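Local coordinates for protein SAM dependent methyltransferase (Agrobacterium tumefaciens, PDB 2IGT) that binds S-adenosylmethionine and, judging by its family, probably transfers the methyl group of this cofactor to a substrate that remains to be identified, at residues A[164-177]-A[194-206]. Sequence-based numbering, arbitrary orientation.
Sequences TGVASLVAAAAGAE and NQVLAGLEQAPIR
With CG opposite the carbonyl carbon (chi1 -62°) and the chain extended beyond it, Leu169 reaches from helix 166-173 into the corner between the end of helix 185-198 and the strand that follows, and its two methyls divide the work. CD1 meets CB of Asn194 at 3.6 Å, the two side chains crossing at about a right angle. CD2 sits against CA and CB of Gln195 and touches CD1 of Ile205 at 3.7 Å. The same choice of first torsion in Ile205 carries its CD1 inward, where it also packs on CB of Ala172, 3.6 Å away. Beyond this, Leu200 lies against the last turns of the helix, its CD1 on the carbonyl O of Leu169 and its CD2 4.0 Å from CA of Ala173.

In the Rossmann-like fold of S-adenosylmethionine-dependent methyltransferases, helices pack against a largely parallel sheet, and here helix 166-173 and the last turn of the next, 194-198, run at a signed crossing angle of -38° beside the edge strand 205-208, their axes 10.5 Å apart at closest. Each helix ends in a Schellman motif, at Gly175 and Gly199 respectively. After the second, a type I turn from Leu200 to Ala203 leads toward the strand; the amide of Gln195 secures it, NE2 donating to Leu200 O from above the carbonyl plane, while Ala203 N approaches from the other face.

The one hydrogen bond between the two segments lies at the end nearer the cofactor. There Asn194 ND2 donates to Thr164 O (3.0 Å, 160° at the hydrogen), an acceptor lying almost in its amide plane, while OD1 takes the backbone N-H of Leu122; bonds at both amide atoms thus fix the flip of this buried group. At the far end Pro204, centre of an inverse gamma turn, sets its CG 3.6 Å from Ala176 O.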
loop_
_atom_site.group_PDB
_atom_site.type_symbol
_atom_site.label_atom_id
_atom_site.label_comp_id
_atom_site.label_asym_id
_atom_site.label_seq_id
_atom_site.Cartn_x
_atom_site.Cartn_y
_atom_site.Cartn_z
ATOM N N THR A 164 14.366 -12.701 11.247
ATOM C CA THR A 164 15.763 -12.329 11.083
ATOM C C THR A 164 16.706 -13.535 11.157
ATOM O O THR A 164 17.911 -13.367 11.068
ATOM C CB THR A 164 16.184 -11.254 12.099
ATOM O OG1 THR A 164 15.945 -11.740 13.430
ATOM C CG2 THR A 164 15.411 -9.905 11.852
ATOM N N GLY A 165 16.142 -14.733 11.336
ATOM C CA GLY A 165 16.873 -15.985 11.119
ATOM C C GLY A 165 17.902 -16.397 12.150
ATOM O O GLY A 165 18.766 -17.206 11.844
ATOM N N VAL A 166 17.798 -15.916 13.387
ATOM C CA VAL A 166 18.788 -16.336 14.394
ATOM C C VAL A 166 18.727 -17.867 14.617
ATOM O O VAL A 166 19.765 -18.520 14.736
ATOM C CB VAL A 166 18.671 -15.547 15.716
ATOM C CG1 VAL A 166 19.641 -16.114 16.790
ATOM C CG2 VAL A 166 19.007 -14.102 15.458
ATOM N N ALA A 167 17.522 -18.447 14.611
ATOM C CA ALA A 167 17.417 -19.925 14.719
ATOM C C ALA A 167 18.107 -20.615 13.545
ATOM O O ALA A 167 18.741 -21.669 13.703
ATOM C CB ALA A 167 15.949 -20.372 14.820
ATOM N N SER A 168 17.936 -20.049 12.351
ATOM C CA SER A 168 18.551 -20.598 11.149
ATOM C C SER A 168 20.056 -20.607 11.310
ATOM O O SER A 168 20.723 -21.566 10.922
ATOM C CB SER A 168 18.154 -19.765 9.924
ATOM O OG SER A 168 16.741 -19.776 9.781
ATOM N N LEU A 169 20.588 -19.537 11.899
ATOM C CA LEU A 169 22.033 -19.403 12.046
ATOM C C LEU A 169 22.590 -20.332 13.127
ATOM O O LEU A 169 23.659 -20.938 12.936
ATOM C CB LEU A 169 22.414 -17.932 12.302
ATOM C CG LEU A 169 22.043 -16.980 11.159
ATOM C CD1 LEU A 169 22.402 -15.546 11.515
ATOM C CD2 LEU A 169 22.683 -17.390 9.799
ATOM N N VAL A 170 21.845 -20.473 14.227
ATOM C CA VAL A 170 22.196 -21.437 15.288
ATOM C C VAL A 170 22.289 -22.858 14.697
ATOM O O VAL A 170 23.281 -23.561 14.909
ATOM C CB VAL A 170 21.206 -21.389 16.495
ATOM C CG1 VAL A 170 21.493 -22.521 17.466
ATOM C CG2 VAL A 170 21.310 -20.036 17.260
ATOM N N ALA A 171 21.269 -23.258 13.937
ATOM C CA ALA A 171 21.252 -24.598 13.321
ATOM C C ALA A 171 22.423 -24.789 12.357
ATOM O O ALA A 171 23.151 -25.794 12.418
ATOM C CB ALA A 171 19.909 -24.879 12.635
ATOM N N ALA A 172 22.625 -23.808 11.484
ATOM C CA ALA A 172 23.727 -23.854 10.525
ATOM C C ALA A 172 25.123 -23.871 11.181
ATOM O O ALA A 172 26.021 -24.613 10.719
ATOM C CB ALA A 172 23.600 -22.703 9.501
ATOM N N ALA A 173 25.307 -23.108 12.256
ATOM C CA ALA A 173 26.589 -23.111 12.990
ATOM C C ALA A 173 26.877 -24.498 13.549
ATOM O O ALA A 173 28.025 -24.932 13.590
ATOM C CB ALA A 173 26.581 -22.106 14.110
ATOM N N ALA A 174 25.810 -25.190 13.950
ATOM C CA ALA A 174 25.889 -26.535 14.521
ATOM C C ALA A 174 26.024 -27.654 13.483
ATOM O O ALA A 174 26.204 -28.835 13.848
ATOM C CB ALA A 174 24.667 -26.781 15.450
ATOM N N GLY A 175 25.963 -27.306 12.199
ATOM C CA GLY A 175 26.178 -28.284 11.141
ATOM C C GLY A 175 24.945 -28.735 10.376
ATOM O O GLY A 175 25.023 -29.661 9.573
ATOM N N ALA A 176 23.808 -28.074 10.584
ATOM C CA ALA A 176 22.585 -28.460 9.877
ATOM C C ALA A 176 22.514 -27.906 8.453
ATOM O O ALA A 176 23.092 -26.865 8.143
ATOM C CB ALA A 176 21.346 -27.998 10.655
ATOM N N GLU A 177 21.773 -28.612 7.605
ATOM C CA GLU A 177 21.345 -28.089 6.307
ATOM C C GLU A 177 19.998 -27.394 6.532
ATOM O O GLU A 177 18.998 -28.043 6.862
ATOM C CB GLU A 177 21.266 -29.238 5.308
ATOM C CG GLU A 177 22.553 -30.088 5.371
ATOM C CD GLU A 177 22.600 -31.271 4.402
ATOM O OE1 GLU A 177 21.574 -31.567 3.743
ATOM O OE2 GLU A 177 23.684 -31.905 4.316
ATOM N N ASN A 194 22.644 -10.905 8.709
ATOM C CA ASN A 194 23.054 -11.639 9.908
ATOM C C ASN A 194 23.946 -12.843 9.582
ATOM O O ASN A 194 24.960 -13.079 10.242
ATOM C CB ASN A 194 21.821 -12.082 10.718
ATOM C CG ASN A 194 21.104 -10.911 11.365
ATOM O OD1 ASN A 194 21.696 -9.850 11.567
ATOM N ND2 ASN A 194 19.830 -11.108 11.724
ATOM N N GLN A 195 23.583 -13.599 8.550
ATOM C CA GLN A 195 24.453 -14.682 8.100
ATOM C C GLN A 195 25.898 -14.195 7.806
ATOM O O GLN A 195 26.895 -14.837 8.206
ATOM C CB GLN A 195 23.828 -15.364 6.872
ATOM C CG GLN A 195 24.690 -16.511 6.287
ATOM C CD GLN A 195 24.186 -16.995 4.958
ATOM O OE1 GLN A 195 23.470 -16.269 4.255
ATOM N NE2 GLN A 195 24.553 -18.231 4.593
ATOM N N VAL A 196 26.011 -13.070 7.103
ATOM C CA VAL A 196 27.333 -12.505 6.774
ATOM C C VAL A 196 28.073 -12.159 8.061
ATOM O O VAL A 196 29.207 -12.598 8.258
ATOM C CB VAL A 196 27.241 -11.252 5.873
ATOM C CG1 VAL A 196 28.605 -10.580 5.724
ATOM C CG2 VAL A 196 26.682 -11.637 4.513
ATOM N N LEU A 197 27.409 -11.406 8.938
ATOM C CA LEU A 197 27.993 -10.987 10.199
ATOM C C LEU A 197 28.432 -12.179 11.060
ATOM O O LEU A 197 29.473 -12.120 11.715
ATOM C CB LEU A 197 27.005 -10.099 10.953
ATOM C CG LEU A 197 27.576 -9.181 12.029
ATOM C CD1 LEU A 197 28.350 -8.011 11.365
ATOM C CD2 LEU A 197 26.462 -8.688 12.944
ATOM N N ALA A 198 27.652 -13.259 11.033
ATOM C CA ALA A 198 27.934 -14.449 11.828
ATOM C C ALA A 198 29.033 -15.348 11.253
ATOM O O ALA A 198 29.446 -16.315 11.906
ATOM C CB ALA A 198 26.670 -15.255 12.070
ATOM N N GLY A 199 29.481 -15.042 10.042
ATOM C CA GLY A 199 30.546 -15.798 9.402
ATOM C C GLY A 199 30.010 -17.099 8.854
ATOM O O GLY A 199 30.728 -18.105 8.794
ATOM N N LEU A 200 28.741 -17.088 8.459
ATOM C CA LEU A 200 28.100 -18.307 8.001
ATOM C C LEU A 200 27.738 -18.256 6.522
ATOM O O LEU A 200 26.912 -19.050 6.069
ATOM C CB LEU A 200 26.873 -18.633 8.891
ATOM C CG LEU A 200 27.211 -19.030 10.344
ATOM C CD1 LEU A 200 25.955 -19.011 11.223
ATOM C CD2 LEU A 200 27.866 -20.424 10.365
ATOM N N GLU A 201 28.384 -17.363 5.758
ATOM C CA GLU A 201 28.107 -17.235 4.305
ATOM C C GLU A 201 28.265 -18.519 3.499
ATOM O O GLU A 201 27.545 -18.727 2.514
ATOM C CB GLU A 201 29.005 -16.181 3.652
ATOM C CG GLU A 201 28.621 -14.735 3.892
ATOM C CD GLU A 201 29.424 -13.779 3.003
ATOM O OE1 GLU A 201 30.364 -13.124 3.531
ATOM O OE2 GLU A 201 29.116 -13.703 1.779
ATOM N N GLN A 202 29.204 -19.368 3.895
ATOM C CA GLN A 202 29.429 -20.615 3.180
ATOM C C GLN A 202 28.546 -21.767 3.659
ATOM O O GLN A 202 28.482 -22.798 2.992
ATOM C CB GLN A 202 30.920 -20.999 3.191
ATOM C CG GLN A 202 31.704 -20.552 1.938
ATOM C CD GLN A 202 31.537 -19.071 1.619
ATOM O OE1 GLN A 202 30.790 -18.703 0.711
ATOM N NE2 GLN A 202 32.215 -18.214 2.380
ATOM N N ALA A 203 27.856 -21.591 4.788
ATOM C CA ALA A 203 27.025 -22.677 5.372
ATOM C C ALA A 203 25.817 -23.011 4.487
ATOM O O ALA A 203 25.324 -22.136 3.768
ATOM C CB ALA A 203 26.579 -22.336 6.791
ATOM N N PRO A 204 25.347 -24.277 4.514
ATOM C CA PRO A 204 24.170 -24.654 3.700
ATOM C C PRO A 204 22.860 -24.079 4.276
ATOM O O PRO A 204 22.130 -24.752 5.032
ATOM C CB PRO A 204 24.200 -26.194 3.731
ATOM C CG PRO A 204 24.873 -26.510 5.048
ATOM C CD PRO A 204 25.912 -25.440 5.234
ATOM N N ILE A 205 22.588 -22.820 3.948
ATOM C CA ILE A 205 21.293 -22.208 4.267
ATOM C C ILE A 205 20.614 -21.840 2.949
ATOM O O ILE A 205 21.175 -21.093 2.131
ATOM C CB ILE A 205 21.431 -20.965 5.139
ATOM C CG1 ILE A 205 22.225 -21.292 6.413
ATOM C CG2 ILE A 205 20.012 -20.377 5.485
ATOM C CD1 ILE A 205 22.450 -20.077 7.301
ATOM N N ARG A 206 19.425 -22.382 2.733
ATOM C CA ARG A 206 18.638 -22.070 1.550
ATOM C C ARG A 206 17.544 -21.046 1.925
ATOM O O ARG A 206 16.699 -21.317 2.793
ATOM C CB ARG A 206 18.066 -23.371 0.955
ATOM C CG ARG A 206 16.877 -23.197 0.031
ATOM C CD ARG A 206 16.525 -24.510 -0.671
ATOM N NE ARG A 206 15.869 -25.448 0.245
ATOM C CZ ARG A 206 15.082 -26.452 -0.132
ATOM N NH1 ARG A 206 14.869 -26.685 -1.426
ATOM N NH2 ARG A 206 14.530 -27.235 0.785
#